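Local coordinates for protein glutathione S-transferase (PDB 3AY8) that probably transfers glutathione to electrophilic compounds, as a cytosolic, homodimeric transferase of the silkworm Bombyx mori, at residues 139-142 against 143-147; 150-154 against 155-159; 115-118 against 119-123. One frame throughout, in Å; residues are numbered along the deposited sequence. Where two conformers were deposited one is given.

Contact 1 (139-142 against 143-147)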
# COMPACT_ATOMS: atom_id res chain seq x y z
N SER A 139 -3.38 -0.55 17.04
CA SER A 139 -4.05 -1.61 17.78
C SER A 139 -4.07 -2.92 16.99
O SER A 139 -3.87 -3.99 17.55
CB SER A 139 -5.47 -1.18 18.16
OG SER A 139 -6.11 -2.23 18.86
N PHE A 140 -4.30 -2.81 15.68
CA PHE A 140 -4.26 -3.94 14.76
C PHE A 140 -2.87 -4.55 14.71
O PHE A 140 -2.72 -5.76 14.79
CB PHE A 140 -4.66 -3.48 13.36
CG PHE A 140 -6.02 -3.92 12.94
CD1 PHE A 140 -6.17 -4.95 12.02
CD2 PHE A 140 -7.16 -3.29 13.44
CE1 PHE A 140 -7.43 -5.37 11.61
CE2 PHE A 140 -8.43 -3.70 13.04
CZ PHE A 140 -8.57 -4.73 12.12
N LEU A 141 -1.85 -3.69 14.60
CA LEU A 141 -0.46 -4.16 14.62
C LEU A 141 -0.17 -4.88 15.94
O LEU A 141 0.47 -5.91 15.95
CB LEU A 141 0.52 -2.98 14.44
CG LEU A 141 2.02 -3.33 14.53
CD1 LEU A 141 2.44 -4.49 13.56
CD2 LEU A 141 2.90 -2.08 14.31
N ASN A 142 -0.64 -4.31 17.04
CA ASN A 142 -0.45 -4.91 18.35
C ASN A 142 -1.03 -6.33 18.41
O ASN A 142 -0.44 -7.21 19.03
CB ASN A 142 -1.05 -4.02 19.44
CG ASN A 142 -0.77 -4.58 20.84
OD1 ASN A 142 0.37 -4.66 21.28
ND2 ASN A 142 -1.83 -4.95 21.53
N GLN A 143 -2.16 -6.54 17.73
CA GLN A 143 -2.78 -7.88 17.60
C GLN A 143 -1.98 -8.84 16.72
O GLN A 143 -1.81 -10.01 17.10
CB GLN A 143 -4.24 -7.79 17.11
CG GLN A 143 -5.21 -7.23 18.16
CD GLN A 143 -5.06 -7.91 19.53
OE1 GLN A 143 -5.19 -9.13 19.65
NE2 GLN A 143 -4.78 -7.12 20.55
N PHE A 144 -1.47 -8.37 15.57
CA PHE A 144 -0.57 -9.21 14.74
C PHE A 144 0.51 -9.82 15.63
O PHE A 144 0.82 -11.01 15.52
CB PHE A 144 0.13 -8.41 13.63
CG PHE A 144 -0.80 -7.73 12.65
CD1 PHE A 144 -2.10 -8.19 12.44
CD2 PHE A 144 -0.35 -6.65 11.91
CE1 PHE A 144 -2.95 -7.54 11.53
CE2 PHE A 144 -1.17 -6.01 10.99
CZ PHE A 144 -2.47 -6.44 10.81
N LEU A 145 1.07 -8.99 16.50
CA LEU A 145 2.21 -9.37 17.34
C LEU A 145 1.82 -10.12 18.62
O LEU A 145 2.67 -10.42 19.45
CB LEU A 145 3.03 -8.12 17.67
CG LEU A 145 3.75 -7.49 16.47
CD1 LEU A 145 4.15 -6.06 16.80
CD2 LEU A 145 4.96 -8.33 16.04
N GLU A 146 0.53 -10.41 18.78
CA GLU A 146 0.05 -11.25 19.88
C GLU A 146 0.22 -12.72 19.50
O GLU A 146 0.51 -13.56 20.35
CB GLU A 146 -1.43 -10.95 20.18
CG GLU A 146 -2.07 -11.82 21.28
CD GLU A 146 -1.53 -11.51 22.66
OE1 GLU A 146 -1.17 -10.34 22.92
OE2 GLU A 146 -1.46 -12.44 23.49
N LYS A 147 0.03 -13.00 18.22
CA LYS A 147 0.06 -14.36 17.69
C LYS A 147 1.49 -14.86 17.49
O LYS A 147 1.82 -15.98 17.89
CB LYS A 147 -0.71 -14.42 16.36
CG LYS A 147 -2.10 -13.82 16.43
CD LYS A 147 -2.81 -13.86 15.07
CE LYS A 147 -4.27 -13.46 15.18
NZ LYS A 147 -4.45 -12.02 15.54
O HOH W 1 -4.37 -4.37 20.32
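Phe140 and Phe144, one helical turn apart, bring their rings together without stacking. Atom CE1 of Phe144 comes to the edge of the Phe140 ring near its plane, 4.2 Å from CD1 of Phe140. The carbonyl oxygen Phe140 O lies 3.4 Å above one face of the Phe144 ring, toward its rim. Leu141 continues the apolar side: with CG anti to the backbone N (chi1 176°), its CD1 comes within 3.9 Å of CD2 of Phe144, the two side chains crossing at about a right angle. The same methyl is 4.0 Å from CD1 of Leu145, which runs alongside and points the same way; a single branch of Leu141 thus touches both the ring and the next leucine.

Backbone hydrogen bonds hold this turn. Phe144 N reaches Phe140 O in the carbonyl plane at 3.0 Å, and the bonds of Gln143 N to Ser139 O and Leu145 N to Leu141 O are slightly more bent.

The polar side is tied by one water. It donates to Ser139 O at 2.8 Å and accepts from ND2 of Asn142 at 2.9 Å and from NE2 of Gln143 at 2.8 Å. The amide planes are turned 75° apart, and the two NH2 groups, both being donors, cannot bond to each other; the water serves both. Asn142 suits its buried place because its OD1 accepts from Asn182 N.

Around helix 128-147, Leu141 packs on helices 90-120, 158-173 and 181-190, Phe144 meets Phe102 edge-to-face and Arg99 by cation-pi, and Phe140 touches Gln52 of the second subunit.

Contact 2 (150-154 against 155-159)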
# COMPACT_ATOMS: atom_id res chain seq x y z
N TRP A 150 7.33 -11.97 15.57
CA TRP A 150 7.53 -10.93 14.56
C TRP A 150 6.20 -10.69 13.83
O TRP A 150 5.23 -11.39 14.10
CB TRP A 150 8.66 -11.33 13.60
CG TRP A 150 9.99 -11.56 14.31
CD1 TRP A 150 10.45 -12.75 14.82
CD2 TRP A 150 11.00 -10.58 14.59
NE1 TRP A 150 11.69 -12.56 15.40
CE2 TRP A 150 12.05 -11.25 15.27
CE3 TRP A 150 11.12 -9.20 14.34
CZ2 TRP A 150 13.21 -10.58 15.69
CZ3 TRP A 150 12.27 -8.54 14.76
CH2 TRP A 150 13.30 -9.23 15.43
N VAL A 151 6.14 -9.70 12.93
CA VAL A 151 4.83 -9.27 12.38
C VAL A 151 4.12 -10.33 11.53
O VAL A 151 2.89 -10.36 11.49
CB VAL A 151 4.87 -7.93 11.55
CG1 VAL A 151 5.30 -6.74 12.40
CG2 VAL A 151 5.73 -8.07 10.31
N ALA A 152 4.88 -11.19 10.86
CA ALA A 152 4.28 -12.08 9.87
C ALA A 152 4.61 -13.55 10.08
O ALA A 152 4.20 -14.39 9.28
CB ALA A 152 4.67 -11.64 8.44
N ALA A 153 5.37 -13.84 11.13
CA ALA A 153 5.87 -15.18 11.40
C ALA A 153 6.60 -15.17 12.73
O ALA A 153 6.76 -14.12 13.36
CB ALA A 153 6.82 -15.65 10.29
N ASP A 154 7.07 -16.34 13.16
CA ASP A 154 7.89 -16.40 14.36
C ASP A 154 9.37 -16.14 14.05
O ASP A 154 10.21 -16.21 14.95
CB ASP A 154 7.67 -17.70 15.12
CG ASP A 154 6.42 -17.67 15.98
OD1 ASP A 154 6.22 -16.69 16.75
OD2 ASP A 154 5.62 -18.62 15.90
N HIS A 155 9.67 -15.83 12.79
CA HIS A 155 10.99 -15.33 12.36
C HIS A 155 10.82 -13.99 11.62
O HIS A 155 9.75 -13.72 11.09
CB HIS A 155 11.71 -16.35 11.47
CG HIS A 155 10.91 -16.78 10.27
ND1 HIS A 155 10.99 -16.13 9.05
CD2 HIS A 155 10.04 -17.80 10.09
CE1 HIS A 155 10.20 -16.73 8.18
NE2 HIS A 155 9.61 -17.75 8.78
N PRO A 156 11.88 -13.16 11.59
CA PRO A 156 11.74 -11.84 10.96
C PRO A 156 11.63 -11.95 9.43
O PRO A 156 12.17 -12.88 8.84
CB PRO A 156 13.00 -11.08 11.38
CG PRO A 156 13.98 -12.13 11.81
CD PRO A 156 13.20 -13.33 12.25
N THR A 157 10.89 -11.04 8.81
CA THR A 157 10.73 -11.04 7.36
C THR A 157 10.88 -9.61 6.89
O THR A 157 11.04 -8.70 7.72
CB THR A 157 9.34 -11.59 6.93
OG1 THR A 157 8.30 -10.78 7.50
CG2 THR A 157 9.15 -13.06 7.40
N ILE A 158 10.85 -9.38 5.57
CA ILE A 158 10.82 -8.02 5.05
C ILE A 158 9.59 -7.23 5.51
O ILE A 158 9.59 -6.00 5.42
CB ILE A 158 10.98 -7.93 3.50
CG1 ILE A 158 9.81 -8.61 2.77
CG2 ILE A 158 12.34 -8.48 3.04
CD1 ILE A 158 9.84 -8.35 1.25
N ALA A 159 8.53 -7.91 5.96
CA ALA A 159 7.40 -7.18 6.57
C ALA A 159 7.86 -6.45 7.85
O ALA A 159 7.44 -5.32 8.13
CB ALA A 159 6.24 -8.12 6.85
O HOH W 2 7.75 -11.64 10.18
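Trp150 carries Pro156 over one face of its indole. CB of Pro156 stands over the centre of the ring system, 3.8 Å from CD2 of Trp150, while CD of Pro156 makes a CH-pi contact above the five-membered ring; at the indole edge, in plane, lies Asp154 O. With CG anti to the carbonyl carbon (chi1 -59°), the tryptophan presents this broad face to the compact proline. The His155 ring takes CB of Ala153 over one face, another CH-pi contact, 16° off the normal, and ND1 of His155 makes a weak bond to Pro156 O. An alanine in place of Trp150 would probably leave Pro156 without its aromatic support and open a gap beside the turn.

Ala159 offers only its CB methyl where CG2 of Val151 presses in to 3.5 Å, closer than carbons usually pack. A water accepts from Ala152 N at 3.0 Å and from OG1 of Thr157 at 2.9 Å, and donates to His155 O.

Thr157 is the N-cap of helix 158-173: its OG1 accepts from Ala159 N at 3.3 Å, while OD2 of Asp160 accepts from Thr157 N. This Thr-x-x-Asp sequence matches the N-capping box known from the C-terminal domain of glutathione transferases.

Contact 3 (115-118 against 119-123)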
# COMPACT_ATOMS: atom_id res chain seq x y z
N CYS A 115 2.41 13.80 10.05
CA CYS A 115 3.72 14.46 9.96
C CYS A 115 3.94 15.39 8.77
O CYS A 115 4.62 16.40 8.91
CB CYS A 115 4.85 13.44 10.05
SG CYS A 115 4.85 12.52 11.59
N PHE A 116 3.39 15.04 7.61
CA PHE A 116 3.59 15.84 6.40
C PHE A 116 3.07 17.29 6.53
O PHE A 116 3.76 18.23 6.13
CB PHE A 116 2.97 15.15 5.18
CG PHE A 116 3.17 15.89 3.89
CD1 PHE A 116 4.23 15.57 3.04
CD2 PHE A 116 2.29 16.91 3.51
CE1 PHE A 116 4.43 16.25 1.84
CE2 PHE A 116 2.48 17.60 2.31
CZ PHE A 116 3.55 17.27 1.48
N PRO A 117 1.85 17.47 7.07
CA PRO A 117 1.38 18.85 7.18
C PRO A 117 2.16 19.67 8.22
O PRO A 117 2.24 20.90 8.09
CB PRO A 117 -0.08 18.69 7.62
CG PRO A 117 -0.45 17.33 7.12
CD PRO A 117 0.76 16.52 7.36
N ILE A 118 2.72 18.98 9.22
CA ILE A 118 3.53 19.62 10.26
C ILE A 118 4.89 20.04 9.68
O ILE A 118 5.40 21.11 10.01
CB ILE A 118 3.72 18.69 11.49
CG1 ILE A 118 2.41 18.55 12.27
CG2 ILE A 118 4.84 19.19 12.41
CD1 ILE A 118 2.45 17.52 13.39
N LEU A 119 5.47 19.18 8.84
CA LEU A 119 6.77 19.47 8.24
C LEU A 119 6.69 20.57 7.18
O LEU A 119 7.57 21.42 7.12
CB LEU A 119 7.38 18.21 7.59
CG LEU A 119 7.90 17.07 8.46
CD1 LEU A 119 7.94 15.76 7.67
CD2 LEU A 119 9.27 17.40 9.04
N PHE A 120 5.64 20.54 6.37
CA PHE A 120 5.60 21.31 5.13
C PHE A 120 4.44 22.29 4.98
O PHE A 120 4.56 23.26 4.24
CB PHE A 120 5.60 20.38 3.91
CG PHE A 120 6.80 19.47 3.83
CD1 PHE A 120 8.09 20.00 3.74
CD2 PHE A 120 6.63 18.10 3.84
CE1 PHE A 120 9.20 19.16 3.66
CE2 PHE A 120 7.74 17.24 3.76
CZ PHE A 120 9.02 17.77 3.67
N LEU A 121 3.33 22.05 5.67
CA LEU A 121 2.11 22.81 5.39
C LEU A 121 1.69 23.76 6.50
O LEU A 121 0.56 24.24 6.51
CB LEU A 121 0.95 21.87 5.04
CG LEU A 121 1.09 20.83 3.93
CD1 LEU A 121 -0.23 20.08 3.75
CD2 LEU A 121 1.52 21.45 2.60
N GLY A 122 2.59 24.02 7.45
CA GLY A 122 2.32 24.98 8.50
C GLY A 122 1.51 24.46 9.68
O GLY A 122 1.08 25.25 10.52
N GLU A 123 1.28 23.15 9.75
CA GLU A 123 0.54 22.57 10.87
C GLU A 123 1.44 22.53 12.11
O GLU A 123 2.62 22.21 12.01
CB GLU A 123 -0.00 21.17 10.53
CG GLU A 123 -0.87 20.54 11.63
CD GLU A 123 -2.05 21.43 12.05
OE1 GLU A 123 -3.01 21.55 11.26
OE2 GLU A 123 -2.01 22.00 13.16
O HOH W 3 4.49 23.79 10.79
O HOH W 4 5.15 23.45 8.23
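Phe116 and Phe120 meet at the end of helix 90-120, where CD2 of Phe120 comes over one face of the Phe116 ring, 3.5 Å from CE1 of Phe116. The planes stand at 59°, an oblique pair. Phe116 has CG anti to the backbone N (chi1 -178°), which swings its ring along the helix toward the later turn, so that CE2 also touches CG of Leu121 at 3.9 Å. Pro117 adds its CB, 3.8 Å from CB of Glu123, and CG1 of Ile118 meets the aliphatic CG of Glu123.

The backbone bonds change character as the helix ends. Leu119 N to Cys115 O and Phe120 N to Phe116 O are ordinary helical bonds. Pro117, with no N-H to give, kinks the helix, yet its oxygen takes two donors: Leu121 N at 2.9 Å and Glu123 N at 3.0 Å, from opposite faces of the carbonyl plane and both out of it. Gly122 has positive phi (82°), which a residue without a side chain adopts easily, and this turns the chain back.

Two waters bridge Ile118 O to the reversing chain. One donates to Ile118 O and Glu123 O; the other donates to Ile118 O and accepts from Gly122 N at 2.7 Å. CA of Ile118 also makes a CA-H...O contact with Glu123 O.

This is a glycine-containing helix C-terminus in which Glu123 N returns to Pro117 O, six positions back. The chemistry thus implies a helix end where Pro117 O is met by the reversing chain, and Ile118 O by water and Asn213 ND2.

How the contacts relate
Contacts 1 and 2 are neighbours in the helical C-terminal domain, their centres 12 Å apart: Leu145 CD2 packs 3.5 Å from Trp150 C, and Leu141 also meets Val151, so the end of helix 128-147 packs on the loop that leads into helix 158-173. Contact 3 stands alone, its centre about 29 Å from that of contact 1 and 32 Å from that of contact 2, on the other side of the chain's centre from contact 2. Each mixes buried and exposed residues. Contact 1 is regular helix, reaching the second subunit; contact 2 is a turn leading into a capped helix start; contact 3 is a helix end, the most solvent-facing, closed by backbone and water.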